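Local coordinates for five-membered-cyclitol-phosphate synthase (PDB 6K96), which is an NAD-binding enzyme related to myo-inositol-1-phosphate synthases, combining a Rossmann-type sheet with a second, mixed beta-sheet, at residues 64-69 and 77-82; 151-156 and 176-181; 213-218 and 264-269. All coordinates share one frame; numbering follows the deposited sequence.

Interaction 1 (64-69 and 77-82); sequences HPNKVG and LAEPNN. With NAD (nicotinamide-adenine-dinucleotide), chain G.
Lys67 reaches across to Asn81, and its NZ donates to Asn81 OD1 at 2.8 Å. The donor is tilted 34° from the carbonyl plane of that amide. The same NZ also donates to O3B of NAD, a hydroxyl of the adenosine ribose. Lys67 NZ and O3B are modelled 2.5 Å apart, a short distance whose exact value is doubtful. Val12 O is a third acceptor, so three oxygens grip the ammonium group. The extended lysine chain runs by Pro80 CD and brings NZ between Asn81 OD1 and the ribose hydroxyl.

Asn66 ND2 donates to Glu79 O at 3.3 Å. The bond is straight at hydrogen, 166°, and lies in the plane of the Asn66 amide, but it meets Glu79 O from above the carbonyl plane. Pro80 CD lies over one face of the His64 imidazole, 4.2 Å from the ring centroid and offset toward NE2 and CD2, as a CH-pi contact. Glu79 O lies above the same face. The peptide bond before Pro80 is cis.

Both segments lie in loops flanking helix 72-75, after the second strand of the Rossmann-type sheet. Asp62, at the end of that strand, also binds NAD, as acidic residues at this place commonly do in Rossmann folds. Its OD1 accepts from His64 N.

In the second shell, Asn66 N donates to His64 ND1 within the ring plane, at 3.2 Å, which would hold the imidazole's rotation. His64 O takes both Lys67 N and Val68 N. Asn81 ND2 donates to Val76 O and Val12 O, consistent with OD1 facing Lys67.

Interaction 2 (151-156 and 176-181); sequences KVAFVN and GVPLIG
Phe154 and Leu179 are paired residues on neighbouring parallel strands, and as bridge partners they leave the same face of the sheet. In both residues CG is anti to the backbone N (chi1 -164° for Phe154 and 178° for Leu179), and these like torsions keep the side chains side by side. Leu179 CD1 packs against Phe154 CB at 3.7 Å and also meets Phe154 CD2. Phe172 of helix 166-174 and Val162 cover them there.

The opposite face carries Val155 and Ile180. Val155 CG2 lies 4.1 Å from Ile180 CB. In Ile180, CG1 is anti to the carbonyl carbon, at chi1 -51°, which leaves CB as the atom nearest Val155 CG2. Leu303 of helix 292-313 touches both residues.

Before the paired part, Ala153 CB touches Pro178 CD at 3.5 Å. Val177 straddles the start of the other segment with its two methyls: CG1 lies 3.6 Å from Val152 O, and CG2 packs on Lys151 CA. Lys151 and Gly176, each just after a helix, have the positive phi of a Schellman motif.

Three backbone bonds join the strands: Phe154 N to Pro178 O, Ile180 N to Phe154 O, and Asn156 N to Ile180 O at 2.8 Å. Together with helix 166-174 the strands form a beta-alpha-beta unit, and 179-180 is the outermost strand at this end of the parallel sheet. The Asn156 amide ties the strand ends to the following turns: OD1 accepts from Thr158 N, and ND2 donates to Asp182 OD1.

Pro178 has no N-H to give, so the bonding pattern stops there. The three backbone bonds fix the register, while the side chains that meet are apolar and join the sheet to helices on both faces.

Interaction 3 (213-218 and 264-269); sequences QLNLGG and DHKVAM
Met269 N donates to Leu214 O at 2.9 Å, and Leu214 N returns a bond to Met269 O at 3.0 Å. Ala268 CA makes a CA-H...O contact with Leu214 O as well. Leu216 and Val267 form the next hydrogen-bonded pair, with Leu216 N to Val267 O at 2.9 Å. Between them, Asn215 and Ala268 are a non-hydrogen-bonded pair, and Asn215 CA makes a CA-H...O contact with Val267 O.

The two strands are antiparallel, with 161° between the short segments 213-217 and 265-269. They belong to the mixed sheet of the myo-inositol-1-phosphate synthase family region. Strand 281-291 flanks 265-275 on its other edge.

Leu214, Leu216, Val267 and Met269 share one face. That face packs on a second subunit, meeting its Leu216, Tyr212 and Met269, so it is part of a subunit interface.

The other face carries Asn215 and Ala268. Asn215 OD1 sits 3.9 Å from Ala268 CB and accepts from Thr190 OG1 of helix 190-203. Lys266 bends at chi3 (-87°), which lays its CE 4.2 Å from Asn215 CB. Its side chain also touches Asp292, and its nearest atom is about 6 Å from the bound NAD.

Overall arrangement
Along the chain the three contacts follow one another in series. Interactions 1 and 2 belong to the Rossmann-type part. Interaction 1 follows strand 55-62 on one side of the parallel sheet, and interaction 2 joins the last two strands at the other end. Their centres are 26 Å apart. NAD is bonded at interaction 1 and lies about 7 Å from the Asn156 side chain of interaction 2. Interaction 3 belongs to the mixed sheet that meets a second subunit. Its centre is 31 Å from that of interaction 2, on the opposite side of the chain's centre. Interactions 1 and 3 touch where Asn82 meets Asp264 and Gly218, so the loop after helix 72-75 abuts one end of the paired strands 207-217 and 265-275.

Interaction 1 (64-69 and 77-82)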
loop_
_atom_site.group_PDB
_atom_site.type_symbol
_atom_site.label_atom_id
_atom_site.label_comp_id
_atom_site.label_asym_id
_atom_site.label_seq_id
_atom_site.Cartn_x
_atom_site.Cartn_y
_atom_site.Cartn_z
ATOM N N HIS B 64 16.357 5.876 35.615
ATOM C CA HIS B 64 16.417 4.418 35.310
ATOM C C HIS B 64 17.754 3.834 35.787
ATOM O O HIS B 64 18.845 4.352 35.487
ATOM C CB HIS B 64 16.183 4.154 33.823
ATOM C CG HIS B 64 15.798 2.750 33.508
ATOM N ND1 HIS B 64 16.680 1.687 33.596
ATOM C CD2 HIS B 64 14.639 2.244 33.031
ATOM C CE1 HIS B 64 16.059 0.572 33.264
ATOM N NE2 HIS B 64 14.802 0.885 32.910
ATOM N N PRO B 65 17.689 2.727 36.560
ATOM C CA PRO B 65 18.887 2.051 37.089
ATOM C C PRO B 65 20.000 1.644 36.087
ATOM O O PRO B 65 21.171 1.615 36.488
ATOM C CB PRO B 65 18.313 0.766 37.731
ATOM C CG PRO B 65 16.858 1.078 38.011
ATOM C CD PRO B 65 16.432 2.082 36.963
ATOM N N ASN B 66 19.653 1.317 34.839
ATOM C CA ASN B 66 20.615 1.036 33.728
ATOM C C ASN B 66 21.372 2.303 33.281
ATOM O O ASN B 66 22.492 2.166 32.698
ATOM C CB ASN B 66 19.890 0.456 32.523
ATOM C CG ASN B 66 19.280 -0.888 32.827
ATOM O OD1 ASN B 66 19.585 -1.490 33.861
ATOM N ND2 ASN B 66 18.423 -1.349 31.932
ATOM N N LYS B 67 20.815 3.490 33.580
ATOM C CA LYS B 67 21.351 4.791 33.102
ATOM C C LYS B 67 22.062 5.562 34.220
ATOM O O LYS B 67 23.028 6.260 33.879
ATOM C CB LYS B 67 20.229 5.595 32.442
ATOM C CG LYS B 67 19.470 4.824 31.365
ATOM C CD LYS B 67 18.901 5.690 30.241
ATOM C CE LYS B 67 17.935 4.960 29.330
ATOM N NZ LYS B 67 16.932 5.874 28.760
ATOM N N VAL B 68 21.641 5.449 35.482
ATOM C CA VAL B 68 22.212 6.263 36.601
ATOM C C VAL B 68 23.604 5.721 36.989
ATOM O O VAL B 68 23.760 4.487 37.215
ATOM C CB VAL B 68 21.252 6.325 37.810
ATOM C CG1 VAL B 68 21.912 6.979 39.016
ATOM C CG2 VAL B 68 19.951 7.050 37.472
ATOM N N GLY B 69 24.599 6.613 37.035
ATOM C CA GLY B 69 25.993 6.287 37.408
ATOM C C GLY B 69 26.698 5.417 36.379
ATOM O O GLY B 69 27.843 4.959 36.647
ATOM N N LEU B 77 23.053 4.062 24.961
ATOM C CA LEU B 77 22.727 2.831 24.196
ATOM C C LEU B 77 21.977 1.868 25.103
ATOM O O LEU B 77 21.407 0.913 24.571
ATOM C CB LEU B 77 24.001 2.200 23.636
ATOM C CG LEU B 77 24.965 3.205 23.024
ATOM C CD1 LEU B 77 26.262 2.539 22.595
ATOM C CD2 LEU B 77 24.311 3.928 21.858
ATOM N N ALA B 78 21.923 2.173 26.393
ATOM C CA ALA B 78 21.467 1.245 27.446
ATOM C C ALA B 78 19.954 1.064 27.365
ATOM O O ALA B 78 19.202 2.054 27.179
ATOM C CB ALA B 78 21.894 1.744 28.806
ATOM N N GLU B 79 19.549 -0.186 27.541
ATOM C CA GLU B 79 18.142 -0.616 27.693
ATOM C C GLU B 79 17.374 0.374 28.570
ATOM O O GLU B 79 17.935 0.856 29.541
ATOM C CB GLU B 79 18.145 -1.987 28.353
ATOM C CG GLU B 79 16.868 -2.740 28.112
ATOM C CD GLU B 79 16.894 -3.466 26.782
ATOM O OE1 GLU B 79 18.023 -3.827 26.334
ATOM O OE2 GLU B 79 15.794 -3.667 26.205
ATOM N N PRO B 80 16.097 0.715 28.276
ATOM C CA PRO B 80 15.379 0.211 27.099
ATOM C C PRO B 80 15.428 1.109 25.847
ATOM O O PRO B 80 14.463 1.077 25.093
ATOM C CB PRO B 80 13.944 0.093 27.657
ATOM C CG PRO B 80 13.822 1.263 28.626
ATOM C CD PRO B 80 15.232 1.549 29.122
ATOM N N ASN B 81 16.503 1.901 25.681
ATOM C CA ASN B 81 16.824 2.687 24.445
ATOM C C ASN B 81 17.049 1.705 23.287
ATOM O O ASN B 81 17.798 0.723 23.474
ATOM C CB ASN B 81 18.053 3.596 24.544
ATOM C CG ASN B 81 17.846 4.796 25.448
ATOM O OD1 ASN B 81 16.796 4.905 26.086
ATOM N ND2 ASN B 81 18.853 5.662 25.557
ATOM N N ASN B 82 16.361 1.926 22.171
ATOM C CA ASN B 82 16.325 0.973 21.041
ATOM C C ASN B 82 16.352 1.787 19.739
ATOM O O ASN B 82 15.890 1.290 18.750
ATOM C CB ASN B 82 15.152 0.007 21.205
ATOM C CG ASN B 82 13.820 0.709 21.146
ATOM O OD1 ASN B 82 13.772 1.875 20.727
ATOM N ND2 ASN B 82 12.749 -0.012 21.502
HETATM P PA NAD G . 12.395 8.146 25.996
HETATM O O1A NAD G . 11.298 7.435 26.689
HETATM O O2A NAD G . 13.246 7.299 25.089
HETATM O O5B NAD G . 13.307 9.031 26.932
HETATM C C5B NAD G . 12.752 9.295 28.241
HETATM C C4B NAD G . 13.867 9.296 29.254
HETATM O O4B NAD G . 13.538 10.069 30.456
HETATM C C3B NAD G . 14.218 7.892 29.758
HETATM O O3B NAD G . 15.634 7.772 29.802
HETATM C C2B NAD G . 13.645 7.910 31.172
HETATM O O2B NAD G . 14.275 6.844 31.821
HETATM C C1B NAD G . 14.043 9.337 31.564
HETATM N N9A NAD G . 13.456 9.898 32.765
HETATM C C8A NAD G . 12.221 9.553 33.256
HETATM N N7A NAD G . 11.864 10.266 34.300
HETATM C C5A NAD G . 12.911 11.161 34.494
HETATM C C6A NAD G . 13.105 12.179 35.450
HETATM N N6A NAD G . 12.204 12.474 36.380
HETATM N N1A NAD G . 14.237 12.929 35.356
HETATM C C2A NAD G . 15.124 12.602 34.396
HETATM N N3A NAD G . 15.047 11.656 33.463
HETATM C C4A NAD G . 13.899 10.957 33.549
HETATM O O3 NAD G . 11.731 9.292 25.122
HETATM P PN NAD G . 12.200 9.905 23.711
HETATM O O1N NAD G . 13.611 10.331 23.854
HETATM O O2N NAD G . 11.726 8.893 22.713
HETATM O O5D NAD G . 11.273 11.223 23.647
HETATM C C5D NAD G . 11.446 12.235 24.722
HETATM C C4D NAD G . 10.287 13.187 24.703
HETATM O O4D NAD G . 10.239 13.943 23.470
HETATM C C3D NAD G . 8.930 12.480 24.834
HETATM O O3D NAD G . 8.103 13.301 25.630
HETATM C C2D NAD G . 8.371 12.555 23.416
HETATM O O2D NAD G . 6.962 12.604 23.291
HETATM C C1D NAD G . 8.895 13.918 22.967
HETATM N N1N NAD G . 8.801 14.029 21.480
HETATM C C2N NAD G . 9.336 12.974 20.665
HETATM C C3N NAD G . 9.110 12.930 19.299
HETATM C C7N NAD G . 9.744 11.804 18.503
HETATM O O7N NAD G . 10.531 11.042 19.049
HETATM N N7N NAD G . 9.408 11.675 17.222
HETATM C C4N NAD G . 8.310 13.930 18.749
HETATM C C5N NAD G . 7.949 15.035 19.512
HETATM C C6N NAD G . 8.126 15.026 20.883
#

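Interaction 2 (151-156 and 176-181)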
loop_
_atom_site.group_PDB
_atom_site.type_symbol
_atom_site.label_atom_id
_atom_site.label_comp_id
_atom_site.label_asym_id
_atom_site.label_seq_id
_atom_site.Cartn_x
_atom_site.Cartn_y
_atom_site.Cartn_z
ATOM N N LYS B 151 21.398 30.185 35.062
ATOM C CA LYS B 151 21.512 31.047 33.844
ATOM C C LYS B 151 21.726 30.189 32.583
ATOM O O LYS B 151 22.363 30.671 31.635
ATOM C CB LYS B 151 22.636 32.080 34.012
ATOM C CG LYS B 151 22.551 32.974 35.255
ATOM C CD LYS B 151 21.648 34.179 35.102
ATOM C CE LYS B 151 21.154 34.736 36.418
ATOM N NZ LYS B 151 19.813 34.197 36.768
ATOM N N VAL B 152 21.207 28.964 32.551
ATOM C CA VAL B 152 21.388 28.044 31.392
ATOM C C VAL B 152 20.101 28.031 30.527
ATOM O O VAL B 152 18.977 27.898 31.075
ATOM C CB VAL B 152 21.807 26.664 31.925
ATOM C CG1 VAL B 152 21.650 25.581 30.860
ATOM C CG2 VAL B 152 23.227 26.676 32.479
ATOM N N ALA B 153 20.237 28.205 29.212
ATOM C CA ALA B 153 19.114 28.163 28.232
ATOM C C ALA B 153 18.325 26.843 28.398
ATOM O O ALA B 153 18.952 25.791 28.654
ATOM C CB ALA B 153 19.633 28.330 26.806
ATOM N N PHE B 154 17.003 26.889 28.238
ATOM C CA PHE B 154 16.115 25.707 28.379
ATOM C C PHE B 154 15.379 25.392 27.070
ATOM O O PHE B 154 14.734 26.302 26.497
ATOM C CB PHE B 154 15.039 25.976 29.422
ATOM C CG PHE B 154 14.347 24.737 29.912
ATOM C CD1 PHE B 154 15.005 23.855 30.753
ATOM C CD2 PHE B 154 13.029 24.484 29.578
ATOM C CE1 PHE B 154 14.344 22.744 31.263
ATOM C CE2 PHE B 154 12.390 23.345 30.051
ATOM C CZ PHE B 154 13.042 22.482 30.898
ATOM N N VAL B 155 15.350 24.112 26.679
ATOM C CA VAL B 155 14.597 23.624 25.481
ATOM C C VAL B 155 13.566 22.583 25.910
ATOM O O VAL B 155 13.974 21.504 26.328
ATOM C CB VAL B 155 15.545 23.031 24.414
ATOM C CG1 VAL B 155 14.766 22.358 23.287
ATOM C CG2 VAL B 155 16.499 24.066 23.838
ATOM N N ASN B 156 12.286 22.855 25.678
ATOM C CA ASN B 156 11.177 21.912 25.989
ATOM C C ASN B 156 10.753 21.092 24.747
ATOM O O ASN B 156 9.935 21.611 23.924
ATOM C CB ASN B 156 9.991 22.675 26.571
ATOM C CG ASN B 156 8.903 21.727 26.980
ATOM O OD1 ASN B 156 9.142 20.545 27.102
ATOM N ND2 ASN B 156 7.723 22.239 27.239
ATOM N N GLY B 176 18.139 37.581 30.575
ATOM C CA GLY B 176 18.956 37.363 29.361
ATOM C C GLY B 176 19.125 35.891 28.990
ATOM O O GLY B 176 20.151 35.572 28.409
ATOM N N VAL B 177 18.163 35.030 29.306
ATOM C CA VAL B 177 18.290 33.554 29.138
ATOM C C VAL B 177 17.223 33.114 28.142
ATOM O O VAL B 177 16.051 33.498 28.284
ATOM C CB VAL B 177 18.160 32.780 30.470
ATOM C CG1 VAL B 177 18.180 31.279 30.267
ATOM C CG2 VAL B 177 19.234 33.157 31.473
ATOM N N PRO B 178 17.601 32.298 27.112
ATOM C CA PRO B 178 16.649 31.786 26.135
ATOM C C PRO B 178 15.806 30.675 26.760
ATOM O O PRO B 178 16.332 29.856 27.492
ATOM C CB PRO B 178 17.505 31.229 24.984
ATOM C CG PRO B 178 18.944 31.552 25.336
ATOM C CD PRO B 178 18.965 31.816 26.831
ATOM N N LEU B 179 14.517 30.683 26.426
ATOM C CA LEU B 179 13.543 29.622 26.786
ATOM C C LEU B 179 12.819 29.205 25.498
ATOM O O LEU B 179 12.083 30.033 24.928
ATOM C CB LEU B 179 12.578 30.165 27.855
ATOM C CG LEU B 179 11.458 29.219 28.317
ATOM C CD1 LEU B 179 12.002 28.073 29.168
ATOM C CD2 LEU B 179 10.389 29.976 29.107
ATOM N N ILE B 180 13.019 27.964 25.055
ATOM C CA ILE B 180 12.597 27.496 23.703
ATOM C C ILE B 180 11.588 26.370 23.880
ATOM O O ILE B 180 11.953 25.313 24.411
ATOM C CB ILE B 180 13.823 27.074 22.869
ATOM C CG1 ILE B 180 14.885 28.181 22.885
ATOM C CG2 ILE B 180 13.426 26.665 21.457
ATOM C CD1 ILE B 180 14.437 29.510 22.311
ATOM N N GLY B 181 10.362 26.616 23.453
ATOM C CA GLY B 181 9.259 25.685 23.677
ATOM C C GLY B 181 7.947 26.274 23.203
ATOM O O GLY B 181 7.935 27.431 22.822
#

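Interaction 3 (213-218 and 264-269)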
loop_
_atom_site.group_PDB
_atom_site.type_symbol
_atom_site.label_atom_id
_atom_site.label_comp_id
_atom_site.label_asym_id
_atom_site.label_seq_id
_atom_site.Cartn_x
_atom_site.Cartn_y
_atom_site.Cartn_z
ATOM N N GLN B 213 -6.297 7.834 9.923
ATOM C CA GLN B 213 -4.849 7.849 10.191
ATOM C C GLN B 213 -4.655 6.880 11.351
ATOM O O GLN B 213 -5.360 7.057 12.325
ATOM C CB GLN B 213 -4.469 9.276 10.567
ATOM C CG GLN B 213 -3.129 9.403 11.276
ATOM C CD GLN B 213 -2.711 10.821 11.592
ATOM O OE1 GLN B 213 -1.793 11.013 12.393
ATOM N NE2 GLN B 213 -3.338 11.811 10.948
ATOM N N LEU B 214 -3.783 5.883 11.232
ATOM C CA LEU B 214 -3.352 5.109 12.415
ATOM C C LEU B 214 -1.846 5.007 12.440
ATOM O O LEU B 214 -1.307 4.992 11.363
ATOM C CB LEU B 214 -4.046 3.751 12.463
ATOM C CG LEU B 214 -4.107 2.937 11.175
ATOM C CD1 LEU B 214 -3.212 1.720 11.322
ATOM C CD2 LEU B 214 -5.558 2.479 10.980
ATOM N N ASN B 215 -1.254 4.961 13.641
ATOM C CA ASN B 215 0.210 4.939 13.920
ATOM C C ASN B 215 0.537 3.665 14.720
ATOM O O ASN B 215 -0.362 3.096 15.364
ATOM C CB ASN B 215 0.689 6.212 14.608
ATOM C CG ASN B 215 0.293 7.473 13.864
ATOM O OD1 ASN B 215 1.113 8.085 13.152
ATOM N ND2 ASN B 215 -0.969 7.861 13.990
ATOM N N LEU B 216 1.748 3.138 14.535
ATOM C CA LEU B 216 2.248 1.923 15.229
ATOM C C LEU B 216 3.631 2.310 15.729
ATOM O O LEU B 216 4.270 3.014 15.001
ATOM C CB LEU B 216 2.366 0.730 14.264
ATOM C CG LEU B 216 1.139 0.366 13.435
ATOM C CD1 LEU B 216 1.479 -0.723 12.395
ATOM C CD2 LEU B 216 0.012 -0.114 14.355
ATOM N N GLY B 217 4.070 1.828 16.878
ATOM C CA GLY B 217 5.395 2.146 17.415
ATOM C C GLY B 217 5.846 1.041 18.332
ATOM O O GLY B 217 5.033 0.100 18.586
ATOM N N GLY B 218 7.064 1.134 18.855
ATOM C CA GLY B 218 7.632 0.085 19.726
ATOM C C GLY B 218 8.671 0.591 20.688
ATOM O O GLY B 218 9.449 -0.211 21.105
ATOM N N ASP B 264 12.262 1.750 17.856
ATOM C CA ASP B 264 12.149 3.223 17.641
ATOM C C ASP B 264 11.593 3.566 16.259
ATOM O O ASP B 264 11.424 4.756 16.045
ATOM C CB ASP B 264 13.458 3.964 17.860
ATOM C CG ASP B 264 13.355 5.470 17.749
ATOM O OD1 ASP B 264 12.715 6.148 18.631
ATOM O OD2 ASP B 264 13.906 5.988 16.772
ATOM N N HIS B 265 11.198 2.601 15.435
ATOM C CA HIS B 265 10.486 2.894 14.168
ATOM C C HIS B 265 9.056 3.323 14.420
ATOM O O HIS B 265 8.454 2.800 15.303
ATOM C CB HIS B 265 10.417 1.696 13.224
ATOM C CG HIS B 265 11.654 1.510 12.441
ATOM N ND1 HIS B 265 12.292 0.309 12.416
ATOM C CD2 HIS B 265 12.378 2.369 11.691
ATOM C CE1 HIS B 265 13.377 0.396 11.646
ATOM N NE2 HIS B 265 13.472 1.670 11.196
ATOM N N LYS B 266 8.504 4.204 13.608
ATOM C CA LYS B 266 7.071 4.526 13.718
ATOM C C LYS B 266 6.478 4.333 12.316
ATOM O O LYS B 266 7.073 4.829 11.386
ATOM C CB LYS B 266 6.879 5.931 14.290
ATOM C CG LYS B 266 5.553 6.582 13.926
ATOM C CD LYS B 266 5.176 7.769 14.790
ATOM C CE LYS B 266 4.442 7.312 16.024
ATOM N NZ LYS B 266 3.807 8.486 16.677
ATOM N N VAL B 267 5.311 3.709 12.212
ATOM C CA VAL B 267 4.592 3.450 10.951
ATOM C C VAL B 267 3.288 4.198 11.019
ATOM O O VAL B 267 2.716 4.172 12.037
ATOM C CB VAL B 267 4.330 1.962 10.732
ATOM C CG1 VAL B 267 3.361 1.789 9.588
ATOM C CG2 VAL B 267 5.611 1.198 10.479
ATOM N N ALA B 268 2.862 4.820 9.937
ATOM C CA ALA B 268 1.592 5.529 9.780
ATOM C C ALA B 268 0.873 4.935 8.579
ATOM O O ALA B 268 1.525 4.503 7.734
ATOM C CB ALA B 268 1.896 6.949 9.536
ATOM N N MET B 269 -0.428 4.775 8.609
ATOM C CA MET B 269 -1.184 4.237 7.471
ATOM C C MET B 269 -2.324 5.204 7.313
ATOM O O MET B 269 -2.889 5.591 8.356
ATOM C CB MET B 269 -1.698 2.820 7.705
ATOM C CG MET B 269 -0.831 1.794 7.044
ATOM S SD MET B 269 -0.271 0.517 8.208
ATOM C CE MET B 269 -1.793 0.037 9.008
#